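Local coordinates for prenyltransference for protein (Lavandula lanata, PDB 5HC8), which probably joins two dimethylallyl diphosphate units head-to-middle into lavandulyl diphosphate, as a prenyltransferase of the undecaprenyl diphosphate synthase family, at residues I20-R30 and P217-E225; I57-P67 and M134-G143. All blocks are in the same frame, centred on the assembly; numbering follows the deposited sequence.

Contact 1: I20-R30 and P217-E225. With MG (magnesium ion), chain B; PIS (trihydrogen thiodiphosphate), chain C; ISY (3-methylbut-3-enylsulfanyl(phosphonooxy)phosphinic acid), chain F; 61G (2-methylbuta-1,3-diene), chain D.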
# COMPACT_ATOMS: atom_id res chain seq x y z
N ILE A 20 13.71 5.79 -3.19
CA ILE A 20 14.63 6.48 -4.10
C ILE A 20 14.38 6.02 -5.52
O ILE A 20 14.09 4.84 -5.79
CB ILE A 20 16.14 6.29 -3.65
CG1 ILE A 20 16.59 4.85 -3.74
CG2 ILE A 20 16.34 6.75 -2.18
CD1 ILE A 20 17.95 4.58 -3.15
N ASP A 21 14.43 6.98 -6.43
CA ASP A 21 14.08 6.72 -7.81
C ASP A 21 14.59 7.86 -8.68
O ASP A 21 14.85 8.97 -8.16
CB ASP A 21 12.55 6.53 -7.91
CG ASP A 21 12.12 5.71 -9.15
OD1 ASP A 21 12.97 4.91 -9.55
OD2 ASP A 21 11.02 5.96 -9.72
N GLY A 22 14.62 7.65 -9.98
CA GLY A 22 14.87 8.74 -10.93
C GLY A 22 16.35 8.88 -11.27
O GLY A 22 16.76 9.84 -11.90
N HIS A 23 17.16 7.91 -10.88
CA HIS A 23 18.63 8.01 -11.09
C HIS A 23 19.04 7.94 -12.54
O HIS A 23 19.92 8.64 -12.96
CB HIS A 23 19.37 6.93 -10.32
CG HIS A 23 19.18 6.99 -8.84
ND1 HIS A 23 18.13 6.35 -8.20
CD2 HIS A 23 19.91 7.55 -7.87
CE1 HIS A 23 18.24 6.54 -6.90
NE2 HIS A 23 19.32 7.26 -6.67
N ARG A 24 18.49 7.03 -13.31
CA ARG A 24 18.78 6.98 -14.74
C ARG A 24 18.20 8.18 -15.52
O ARG A 24 18.88 8.74 -16.37
CB ARG A 24 18.29 5.65 -15.28
CG ARG A 24 18.21 5.51 -16.83
CD ARG A 24 17.66 4.14 -17.23
NE ARG A 24 17.41 3.35 -16.01
CZ ARG A 24 18.25 2.51 -15.40
NH1 ARG A 24 19.46 2.24 -15.92
NH2 ARG A 24 17.85 1.91 -14.28
N LYS A 25 16.97 8.58 -15.24
CA LYS A 25 16.42 9.83 -15.81
C LYS A 25 17.35 11.01 -15.55
O LYS A 25 17.63 11.82 -16.44
CB LYS A 25 15.02 10.15 -15.26
CG LYS A 25 13.93 9.15 -15.65
CD LYS A 25 12.58 9.48 -15.01
CE LYS A 25 11.51 8.41 -15.29
NZ LYS A 25 10.44 8.37 -14.23
N TRP A 26 17.86 11.09 -14.33
CA TRP A 26 18.77 12.17 -13.95
C TRP A 26 20.06 12.06 -14.76
O TRP A 26 20.55 13.05 -15.25
CB TRP A 26 19.11 12.06 -12.47
CG TRP A 26 19.98 13.20 -11.94
CD1 TRP A 26 19.56 14.38 -11.47
CD2 TRP A 26 21.41 13.21 -11.84
NE1 TRP A 26 20.60 15.14 -11.05
CE2 TRP A 26 21.77 14.46 -11.26
CE3 TRP A 26 22.43 12.29 -12.14
CZ2 TRP A 26 23.08 14.81 -10.99
CZ3 TRP A 26 23.76 12.63 -11.84
CH2 TRP A 26 24.06 13.89 -11.26
N ALA A 27 20.61 10.86 -14.85
CA ALA A 27 21.83 10.69 -15.64
C ALA A 27 21.58 11.11 -17.09
O ALA A 27 22.31 11.95 -17.63
CB ALA A 27 22.30 9.28 -15.57
N LYS A 28 20.51 10.61 -17.67
CA LYS A 28 20.14 10.92 -19.04
C LYS A 28 20.08 12.42 -19.21
O LYS A 28 20.70 12.99 -20.07
CB LYS A 28 18.79 10.29 -19.39
CG LYS A 28 18.75 9.56 -20.72
CD LYS A 28 19.22 10.42 -21.91
CE LYS A 28 18.34 11.64 -22.19
NZ LYS A 28 16.97 11.25 -22.60
N SER A 29 19.29 13.04 -18.36
CA SER A 29 19.18 14.47 -18.29
C SER A 29 20.53 15.21 -18.28
O SER A 29 20.67 16.24 -18.93
CB SER A 29 18.38 14.79 -17.03
OG SER A 29 18.29 16.16 -16.82
N ARG A 30 21.53 14.72 -17.55
CA ARG A 30 22.77 15.46 -17.43
C ARG A 30 23.90 14.99 -18.33
O ARG A 30 25.02 15.45 -18.16
CB ARG A 30 23.25 15.37 -16.01
CG ARG A 30 22.22 15.88 -15.04
CD ARG A 30 22.91 16.81 -14.12
NE ARG A 30 22.08 17.50 -13.15
CZ ARG A 30 22.59 18.39 -12.31
NH1 ARG A 30 23.89 18.68 -12.36
NH2 ARG A 30 21.82 19.00 -11.42
N PRO A 217 8.17 15.31 -7.75
CA PRO A 217 8.85 15.09 -9.06
C PRO A 217 10.37 15.14 -9.05
O PRO A 217 10.99 14.65 -9.97
CB PRO A 217 8.25 16.16 -9.96
CG PRO A 217 7.98 17.26 -9.00
CD PRO A 217 7.38 16.54 -7.78
N LYS A 218 10.99 15.59 -7.95
CA LYS A 218 12.44 15.66 -7.87
C LYS A 218 13.11 14.33 -8.04
O LYS A 218 12.75 13.41 -7.38
CB LYS A 218 12.91 16.23 -6.53
CG LYS A 218 12.86 17.73 -6.47
CD LYS A 218 14.24 18.30 -6.18
CE LYS A 218 14.14 19.79 -6.11
NZ LYS A 218 15.08 20.24 -5.04
N LEU A 219 14.13 14.28 -8.90
CA LEU A 219 14.86 13.06 -9.16
C LEU A 219 15.83 12.85 -8.00
O LEU A 219 16.40 13.80 -7.45
CB LEU A 219 15.58 13.14 -10.53
CG LEU A 219 14.72 13.44 -11.77
CD1 LEU A 219 15.66 13.44 -12.97
CD2 LEU A 219 13.56 12.47 -11.94
N PHE A 220 15.98 11.62 -7.55
CA PHE A 220 16.62 11.47 -6.26
C PHE A 220 18.07 12.05 -6.20
O PHE A 220 18.50 12.49 -5.13
CB PHE A 220 16.67 10.08 -5.75
CG PHE A 220 17.06 10.03 -4.27
CD1 PHE A 220 16.13 10.36 -3.30
CD2 PHE A 220 18.33 9.71 -3.88
CE1 PHE A 220 16.48 10.38 -1.98
CE2 PHE A 220 18.66 9.68 -2.55
CZ PHE A 220 17.73 10.02 -1.60
N PRO A 221 18.85 11.98 -7.31
CA PRO A 221 20.15 12.64 -7.17
C PRO A 221 20.07 14.15 -6.81
O PRO A 221 21.05 14.70 -6.30
CB PRO A 221 20.78 12.43 -8.55
CG PRO A 221 20.26 11.15 -8.99
CD PRO A 221 18.77 11.22 -8.55
N ASP A 222 18.94 14.79 -7.10
CA ASP A 222 18.70 16.22 -6.73
C ASP A 222 18.07 16.40 -5.34
O ASP A 222 17.86 17.53 -4.90
CB ASP A 222 17.83 16.91 -7.79
CG ASP A 222 18.52 17.04 -9.13
OD1 ASP A 222 19.76 17.21 -9.12
OD2 ASP A 222 17.83 16.90 -10.17
N PHE A 223 17.81 15.30 -4.64
CA PHE A 223 17.01 15.30 -3.44
C PHE A 223 17.92 15.53 -2.26
O PHE A 223 18.82 14.78 -2.01
CB PHE A 223 16.34 13.93 -3.27
CG PHE A 223 15.32 13.88 -2.19
CD1 PHE A 223 15.71 13.69 -0.87
CD2 PHE A 223 13.97 14.02 -2.46
CE1 PHE A 223 14.79 13.61 0.17
CE2 PHE A 223 13.05 13.95 -1.41
CZ PHE A 223 13.46 13.75 -0.10
N GLY A 224 17.66 16.58 -1.51
CA GLY A 224 18.48 16.89 -0.36
C GLY A 224 17.72 17.15 0.89
O GLY A 224 16.51 16.82 1.01
N GLU A 225 18.40 17.81 1.81
CA GLU A 225 17.79 18.12 3.09
C GLU A 225 16.52 18.98 2.96
O GLU A 225 15.56 18.78 3.74
CB GLU A 225 18.76 18.77 4.03
CG GLU A 225 19.98 17.92 4.31
CD GLU A 225 20.92 18.58 5.31
OE1 GLU A 225 22.09 18.66 4.97
OE2 GLU A 225 20.48 18.97 6.42
MG MG B . 13.05 3.72 -11.31
P1 PIS C . 15.09 5.44 -13.10
O1 PIS C . 16.33 4.75 -12.35
P2 PIS C . 16.41 4.12 -10.89
S1 PIS C . 15.05 3.19 -10.84
O2 PIS C . 13.80 5.48 -12.26
O3 PIS C . 15.51 6.85 -13.53
O4 PIS C . 16.33 5.29 -9.98
O5 PIS C . 14.80 4.47 -14.29
O6 PIS C . 17.76 3.26 -10.87
P1 ISY F . 9.42 0.89 -10.74
O2 ISY F . 10.63 0.33 -9.76
P3 ISY F . 11.98 1.03 -9.35
O4 ISY F . 9.40 2.47 -10.78
O5 ISY F . 8.02 0.31 -10.39
O6 ISY F . 9.80 0.37 -12.12
O7 ISY F . 12.51 1.85 -10.48
O8 ISY F . 12.95 -0.08 -8.72
S9 ISY F . 11.41 2.44 -7.86
C10 ISY F . 11.36 1.40 -6.42
C11 ISY F . 12.56 1.90 -5.65
C12 ISY F . 13.57 0.96 -5.06
C13 ISY F . 14.69 1.52 -4.31
C14 ISY F . 13.57 -0.49 -5.39
CAC 61G D . 17.25 0.59 -7.11
CAE 61G D . 18.18 1.82 -6.94
CAB 61G D . 19.22 2.01 -5.86
CAD 61G D . 17.92 2.94 -7.76
CAA 61G D . 16.91 2.70 -8.73
O HOH W 1 11.09 4.20 -11.69
O HOH W 2 13.20 2.68 -13.28
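Trp26, on the first turns of helix 23-30, packs against Pro221 in the 3-10 turn 220-222 in a buried loop-to-helix contact beside the diphosphate site. Pro221 CB sits 3.4 Å from the centroid of the indole five-membered ring, 8° off its normal: a CH-pi contact. With CG anti to the backbone N (chi1 -176°), Trp26 also turns NE1 to Asp222, whose OD1 accepts at 3.0 Å from above the carboxylate plane. A long salt bridge from Arg30 NH2 reaches the same oxygen, while Arg30 CG covers the other indole face. At the loop before the helix, Phe220 N donates to Asp21 O at 2.9 Å, and Ile20 CG2 stands over the centre of the Phe220 ring. Gly22 has no room for a CB beside Leu219 CD2. The N-terminal end of the helix grips the thiodiphosphate: the backbone N and ND1 of His23 both donate to O4, ND1 at 2.7 Å, and Lys25 N donates to O3. Asp21 OD1 binds the magnesium ion at 2.1 Å, and OD2 pairs with Arg193. Helix 34-54 flanks the contact, its Thr40 touching Trp26 and Pro221 and its Trp45 touching Ile20.

Contact 2: I57-P67 and M134-G143. With ISY (3-methylbut-3-enylsulfanyl(phosphonooxy)phosphinic acid), chain F; 61G (2-methylbuta-1,3-diene), chain D; SO4 (sulfate ion), chain E.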
# COMPACT_ATOMS: atom_id res chain seq x y z
N ILE A 57 13.21 12.70 14.31
CA ILE A 57 12.59 11.48 13.77
C ILE A 57 13.26 10.26 14.47
O ILE A 57 14.43 10.25 14.73
CB ILE A 57 12.76 11.46 12.26
CG1 ILE A 57 11.91 12.57 11.60
CG2 ILE A 57 12.44 10.06 11.67
CD1 ILE A 57 12.36 12.87 10.20
N LYS A 58 12.48 9.27 14.81
CA LYS A 58 12.93 8.13 15.57
C LYS A 58 13.40 6.99 14.68
O LYS A 58 14.31 6.29 15.04
CB LYS A 58 11.86 7.66 16.50
CG LYS A 58 11.56 8.69 17.60
CD LYS A 58 10.41 8.23 18.44
CE LYS A 58 10.09 9.24 19.55
NZ LYS A 58 8.71 8.98 20.07
N LEU A 59 12.81 6.85 13.52
CA LEU A 59 13.29 5.89 12.55
C LEU A 59 13.22 6.43 11.13
O LEU A 59 12.19 6.94 10.71
CB LEU A 59 12.46 4.58 12.75
CG LEU A 59 12.56 3.65 11.52
CD1 LEU A 59 13.97 3.17 11.35
CD2 LEU A 59 11.57 2.52 11.72
N LEU A 60 14.33 6.37 10.42
CA LEU A 60 14.39 6.71 8.99
C LEU A 60 14.72 5.42 8.22
O LEU A 60 15.76 4.79 8.50
CB LEU A 60 15.50 7.63 8.68
CG LEU A 60 15.53 8.08 7.21
CD1 LEU A 60 14.35 9.02 6.90
CD2 LEU A 60 16.83 8.74 6.85
N THR A 61 13.84 5.03 7.33
CA THR A 61 14.11 3.89 6.42
C THR A 61 14.38 4.36 5.01
O THR A 61 13.60 5.16 4.47
CB THR A 61 12.92 2.94 6.42
OG1 THR A 61 12.75 2.36 7.71
CG2 THR A 61 13.16 1.81 5.42
N ILE A 62 15.50 3.94 4.42
CA ILE A 62 15.78 4.21 3.01
C ILE A 62 15.73 2.90 2.25
O ILE A 62 16.40 1.91 2.59
CB ILE A 62 17.14 4.89 2.78
CG1 ILE A 62 17.17 6.25 3.47
CG2 ILE A 62 17.46 4.96 1.30
CD1 ILE A 62 18.56 6.93 3.45
N TRP A 63 14.86 2.83 1.27
CA TRP A 63 14.76 1.61 0.43
C TRP A 63 15.70 1.70 -0.72
O TRP A 63 15.61 2.64 -1.52
CB TRP A 63 13.38 1.46 -0.17
CG TRP A 63 13.06 0.13 -0.79
CD1 TRP A 63 13.52 -1.13 -0.45
CD2 TRP A 63 12.10 -0.08 -1.82
NE1 TRP A 63 12.88 -2.08 -1.21
CE2 TRP A 63 11.96 -1.46 -2.01
CE3 TRP A 63 11.25 0.77 -2.52
CZ2 TRP A 63 11.10 -1.99 -2.98
CZ3 TRP A 63 10.45 0.24 -3.46
CH2 TRP A 63 10.34 -1.12 -3.64
N ALA A 64 16.63 0.74 -0.82
CA ALA A 64 17.72 0.82 -1.84
C ALA A 64 17.63 -0.27 -2.92
O ALA A 64 18.18 -0.15 -4.00
CB ALA A 64 19.06 0.74 -1.17
N LEU A 65 16.95 -1.37 -2.61
CA LEU A 65 17.03 -2.45 -3.58
C LEU A 65 15.87 -3.38 -3.33
O LEU A 65 15.72 -3.85 -2.24
CB LEU A 65 18.35 -3.16 -3.45
CG LEU A 65 18.56 -4.15 -4.60
CD1 LEU A 65 19.09 -3.46 -5.85
CD2 LEU A 65 19.54 -5.24 -4.17
N SER A 66 15.04 -3.55 -4.34
CA SER A 66 13.95 -4.52 -4.36
C SER A 66 14.34 -5.86 -4.98
O SER A 66 15.35 -5.94 -5.69
CB SER A 66 12.74 -3.96 -5.17
OG SER A 66 12.98 -3.98 -6.57
N PRO A 67 13.49 -6.90 -4.76
CA PRO A 67 13.80 -8.17 -5.47
C PRO A 67 13.73 -8.00 -6.97
O PRO A 67 14.57 -8.53 -7.69
CB PRO A 67 12.70 -9.12 -5.01
CG PRO A 67 12.34 -8.58 -3.63
CD PRO A 67 12.41 -7.07 -3.80
N MET A 134 18.87 7.94 16.64
CA MET A 134 17.81 7.61 15.71
C MET A 134 18.20 6.30 15.09
O MET A 134 19.36 6.08 14.75
CB MET A 134 17.67 8.68 14.63
CG MET A 134 16.58 8.45 13.57
SD MET A 134 16.63 9.64 12.25
CE MET A 134 17.92 9.01 11.21
N HIS A 135 17.21 5.45 14.89
CA HIS A 135 17.37 4.25 14.10
C HIS A 135 17.35 4.62 12.58
O HIS A 135 16.51 5.42 12.12
CB HIS A 135 16.24 3.30 14.51
CG HIS A 135 16.45 1.86 14.19
ND1 HIS A 135 15.53 0.90 14.57
CD2 HIS A 135 17.44 1.19 13.56
CE1 HIS A 135 15.95 -0.28 14.17
NE2 HIS A 135 17.10 -0.13 13.54
N PHE A 136 18.28 4.02 11.83
CA PHE A 136 18.37 4.09 10.38
C PHE A 136 18.30 2.68 9.83
O PHE A 136 19.15 1.84 10.14
CB PHE A 136 19.69 4.71 9.96
CG PHE A 136 19.99 4.61 8.50
CD1 PHE A 136 18.97 4.70 7.51
CD2 PHE A 136 21.29 4.35 8.06
CE1 PHE A 136 19.27 4.58 6.16
CE2 PHE A 136 21.59 4.24 6.68
CZ PHE A 136 20.58 4.37 5.73
N ILE A 137 17.23 2.36 9.08
CA ILE A 137 17.11 1.06 8.40
C ILE A 137 17.42 1.24 6.91
O ILE A 137 16.85 2.12 6.23
CB ILE A 137 15.73 0.45 8.56
CG1 ILE A 137 15.55 0.04 10.01
CG2 ILE A 137 15.53 -0.80 7.66
CD1 ILE A 137 14.13 -0.33 10.40
N LEU A 138 18.35 0.43 6.41
CA LEU A 138 18.60 0.30 4.99
C LEU A 138 17.86 -0.98 4.58
O LEU A 138 18.19 -2.04 5.03
CB LEU A 138 20.08 0.24 4.67
CG LEU A 138 20.39 0.11 3.18
CD1 LEU A 138 20.01 1.31 2.33
CD2 LEU A 138 21.86 -0.21 3.03
N ALA A 139 16.85 -0.83 3.75
CA ALA A 139 16.07 -1.94 3.19
C ALA A 139 16.64 -2.32 1.83
O ALA A 139 16.58 -1.58 0.86
CB ALA A 139 14.58 -1.54 3.09
N VAL A 140 17.20 -3.52 1.78
CA VAL A 140 17.96 -4.00 0.66
C VAL A 140 17.62 -5.49 0.39
O VAL A 140 17.54 -6.32 1.31
CB VAL A 140 19.45 -3.66 0.92
CG1 VAL A 140 19.97 -4.42 2.12
CG2 VAL A 140 20.26 -3.81 -0.31
N ALA A 141 17.28 -5.77 -0.88
CA ALA A 141 16.65 -7.01 -1.26
C ALA A 141 15.40 -7.21 -0.44
O ALA A 141 15.15 -8.28 0.03
CB ALA A 141 17.61 -8.22 -1.09
N TYR A 142 14.65 -6.13 -0.23
CA TYR A 142 13.41 -6.07 0.58
C TYR A 142 12.25 -5.84 -0.37
O TYR A 142 12.30 -4.88 -1.22
CB TYR A 142 13.42 -4.87 1.58
CG TYR A 142 12.10 -4.84 2.28
CD1 TYR A 142 11.85 -5.71 3.36
CD2 TYR A 142 11.06 -4.15 1.73
CE1 TYR A 142 10.60 -5.80 3.91
CE2 TYR A 142 9.78 -4.24 2.24
CZ TYR A 142 9.58 -5.02 3.39
OH TYR A 142 8.31 -5.16 3.82
N GLY A 143 11.27 -6.73 -0.32
CA GLY A 143 10.01 -6.50 -1.02
C GLY A 143 8.84 -6.73 -0.09
O GLY A 143 8.93 -7.59 0.80
P1 ISY F . 9.42 0.89 -10.74
O2 ISY F . 10.63 0.33 -9.76
P3 ISY F . 11.98 1.03 -9.35
O4 ISY F . 9.40 2.47 -10.78
O5 ISY F . 8.02 0.31 -10.39
O6 ISY F . 9.80 0.37 -12.12
O7 ISY F . 12.51 1.85 -10.48
O8 ISY F . 12.95 -0.08 -8.72
S9 ISY F . 11.41 2.44 -7.86
C10 ISY F . 11.36 1.40 -6.42
C11 ISY F . 12.56 1.90 -5.65
C12 ISY F . 13.57 0.96 -5.06
C13 ISY F . 14.69 1.52 -4.31
C14 ISY F . 13.57 -0.49 -5.39
CAC 61G D . 17.25 0.59 -7.11
CAE 61G D . 18.18 1.82 -6.94
CAB 61G D . 19.22 2.01 -5.86
CAD 61G D . 17.92 2.94 -7.76
CAA 61G D . 16.91 2.70 -8.73
S SO4 E . 13.33 1.40 17.43
O1 SO4 E . 13.23 1.74 15.94
O2 SO4 E . 12.29 0.47 18.04
O3 SO4 E . 14.65 0.76 17.75
O4 SO4 E . 13.26 2.73 18.12
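Strands 59-65 and 135-140 are parallel neighbours in the central sheet of this undecaprenyl diphosphate synthase-type fold, and Trp63 near their C-terminal ends forms a wall of the prenyl pocket. Their axes approach to 4.7 Å at 16°. A regular parallel ladder joins them: Leu60 N donates to His135 O, Ile137 N to Leu60 O, Ile62 N to Ile137 O and Ala139 N to Ile62 O, all within 3.0 Å. The last regular rung, Ala64 N to Ala139 O, is almost straight at 177°.

On the face carrying Leu59, Thr61 and Trp63, Leu59 CD1 meets Ile137 CD1 at 3.6 Å, and Thr61 lies alongside Ile137 while its OG1 is hydrogen-bonded to His15 NE2. A chi1 of -167° swings the indole away from its own backbone N: Trp63 CD1 lies 3.7 Å from Ala139 CB, and Trp63 NE1 donates to Tyr142 O at 2.9 Å, the acceptor lying close to the ring plane. One indole face is turned to the prenyl chain of the bound thiolodiphosphate, whose C12 is 3.4 Å from Trp63 CE3; Phe203 also stacks on the Trp63 ring. A leucine in place of Trp63 would probably leave Tyr142 O without this donor and open a gap beside the prenyl chain. On the other face of the sheet, Ile62 CD1 touches Phe136 CE1 at 3.7 Å, and Leu60 CB meets the Met134 methyl, CE.

At the start of strand 135-140, His135 ND1 donates to a sulfate, probably from the crystallisation liquor, 2.8 Å from its O1. Strand 15-19 continues the sheet beside Leu59, Thr61 and Trp63, strand 103-107 lies next to 135-140, and helix 34-54 covers Leu60, Phe136 and Leu138.

In the fold
Contact 2 is nested within the chain loop that contact 1 closes, and although their centres lie about 19 Å apart the two meet at Ile20. Ile20 CG1 is 3.3 Å from Trp63 O, and Ile20 CD1 packs 4.0 Å from Ala64 CA. Both contacts touch the prenyl thiolodiphosphate and the methylbutadiene; the magnesium ion and the thiodiphosphate are held by 20-30. The hydrocarbon pocket is lined from both: Ala64 O approaches CAB of the methylbutadiene to 3.0 Å, and His23 ND1 comes within 3.4 Å of its CAD. The Trp63 side chain itself stays about 9 Å from the magnesium ion.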